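PDB 7CBC: De novo designed switch protein caging a hemagglutinin binder (sCageHA267_1S) from Synthetic construct, which probably serves as a biosensor component, a designed helical-bundle switch that holds a hemagglutinin-binding domain in a caged state. Local coordinates for residues K7-S12 and F285-E290. Sequence-based numbering, arbitrary orientation.
Sequences KLLEAS and FGYSEE
The rings of F285 and Y287 both receive the same methyl group, CD2 of L9, and each meets it obliquely. On the phenol L9 CD2 sits by the hydroxyl end, 3.5 Å from Y287 OH and 3.9 Å from Y287 CZ. The phenylalanine is touched more loosely, L9 CD2 lying 4.2 Å from F285 CD2. L9 and Y287 reach for one another from opposite directions; a chi1 of -175° sets CG of the leucine opposite its backbone N, which puts CD2 against the two rings. Leucine suits this place because its branched end offers a methyl that fits between the two aromatic side chains, while tyrosine gives a long, flat apolar body that also engages R6 by a cation-pi interaction. F285 continues the apolar surface onto L203 and A206 of helix 195-239, and M1 touches both aromatic side chains.

Between the aromatics, G286 ends the preceding helix 274-284 in a Schellman motif. Glycine, having no side chain, readily takes the positive phi of 88° that this turn needs. S288 then N-caps helix 289-298, its short hydroxyl side chain capping a backbone N there. Away from the rings, K7 NZ and E10 OE1 form a salt bridge of 2.8 Å within helix 3-46, the lysine nitrogen approaching from above the carboxylate plane. The loop between helices 274-284 and 289-298 thus packs against helix 3-46 and joins the small C-terminal helical domain to the six-helix bundle, consistent with a caged binder docked on its designed cage.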
# COMPACT_ATOMS: atom_id res chain seq x y z
N LYS A 7 3.16 -10.41 23.78
CA LYS A 7 4.26 -10.30 22.84
C LYS A 7 3.77 -10.50 21.42
O LYS A 7 4.17 -9.76 20.51
CB LYS A 7 5.35 -11.30 23.27
CG LYS A 7 6.46 -11.70 22.30
CD LYS A 7 6.80 -10.72 21.18
CE LYS A 7 7.22 -9.31 21.56
NZ LYS A 7 7.25 -8.50 20.31
N LEU A 8 2.85 -11.44 21.20
CA LEU A 8 2.27 -11.64 19.88
C LEU A 8 1.54 -10.39 19.40
O LEU A 8 1.79 -9.90 18.29
CB LEU A 8 1.33 -12.84 19.90
CG LEU A 8 2.09 -14.15 20.02
CD1 LEU A 8 1.16 -15.29 20.43
CD2 LEU A 8 2.79 -14.44 18.71
N LEU A 9 0.65 -9.85 20.23
CA LEU A 9 -0.05 -8.63 19.85
C LEU A 9 0.93 -7.49 19.60
O LEU A 9 0.75 -6.71 18.66
CB LEU A 9 -1.06 -8.25 20.94
CG LEU A 9 -1.97 -7.06 20.66
CD1 LEU A 9 -2.81 -7.29 19.41
CD2 LEU A 9 -2.86 -6.79 21.87
N GLU A 10 1.99 -7.41 20.40
CA GLU A 10 3.00 -6.38 20.21
C GLU A 10 3.71 -6.55 18.87
O GLU A 10 4.00 -5.56 18.17
CB GLU A 10 3.96 -6.44 21.40
CG GLU A 10 5.21 -5.59 21.34
CD GLU A 10 6.26 -6.10 22.35
OE1 GLU A 10 7.44 -6.28 21.97
OE2 GLU A 10 5.88 -6.36 23.52
N ALA A 11 3.97 -7.79 18.46
CA ALA A 11 4.50 -8.03 17.12
C ALA A 11 3.52 -7.56 16.05
O ALA A 11 3.90 -6.85 15.11
CB ALA A 11 4.83 -9.51 16.94
N SER A 12 2.25 -7.94 16.19
CA SER A 12 1.27 -7.67 15.14
C SER A 12 1.05 -6.17 14.94
O SER A 12 1.01 -5.69 13.80
CB SER A 12 -0.04 -8.37 15.46
OG SER A 12 0.05 -9.73 15.10
N PHE A 285 -8.89 -7.45 25.11
CA PHE A 285 -8.04 -8.36 25.87
C PHE A 285 -7.85 -7.94 27.32
O PHE A 285 -7.12 -8.62 28.04
CB PHE A 285 -6.68 -8.51 25.19
CG PHE A 285 -6.71 -9.28 23.90
CD1 PHE A 285 -6.90 -10.66 23.92
CD2 PHE A 285 -6.56 -8.64 22.69
CE1 PHE A 285 -6.93 -11.38 22.75
CE2 PHE A 285 -6.59 -9.37 21.50
CZ PHE A 285 -6.79 -10.75 21.54
N GLY A 286 -8.47 -6.85 27.78
CA GLY A 286 -8.39 -6.48 29.18
C GLY A 286 -7.23 -5.60 29.58
O GLY A 286 -6.94 -5.49 30.78
N TYR A 287 -6.54 -4.99 28.62
CA TYR A 287 -5.47 -4.05 28.91
C TYR A 287 -5.99 -2.88 29.73
O TYR A 287 -7.12 -2.41 29.54
CB TYR A 287 -4.86 -3.50 27.61
CG TYR A 287 -3.84 -4.38 26.90
CD1 TYR A 287 -4.12 -5.70 26.55
CD2 TYR A 287 -2.59 -3.86 26.55
CE1 TYR A 287 -3.17 -6.49 25.88
CE2 TYR A 287 -1.64 -4.64 25.89
CZ TYR A 287 -1.93 -5.94 25.55
OH TYR A 287 -0.98 -6.69 24.87
N SER A 288 -5.14 -2.38 30.63
CA SER A 288 -5.36 -1.11 31.30
C SER A 288 -4.93 0.05 30.40
O SER A 288 -4.21 -0.14 29.42
CB SER A 288 -4.58 -1.04 32.61
OG SER A 288 -3.19 -1.03 32.33
N GLU A 289 -5.36 1.26 30.76
CA GLU A 289 -5.04 2.42 29.92
C GLU A 289 -3.54 2.60 29.76
O GLU A 289 -3.06 2.86 28.64
CB GLU A 289 -5.66 3.69 30.51
CG GLU A 289 -7.18 3.68 30.47
CD GLU A 289 -7.77 5.06 30.63
OE1 GLU A 289 -6.99 6.01 30.87
OE2 GLU A 289 -9.00 5.20 30.50
N GLU A 290 -2.78 2.46 30.84
CA GLU A 290 -1.32 2.51 30.74
C GLU A 290 -0.81 1.45 29.79
O GLU A 290 0.11 1.70 29.00
CB GLU A 290 -0.69 2.34 32.13
CG GLU A 290 -1.43 3.07 33.24
CD GLU A 290 -2.51 2.21 33.92
OE1 GLU A 290 -2.17 1.42 34.83
OE2 GLU A 290 -3.70 2.34 33.54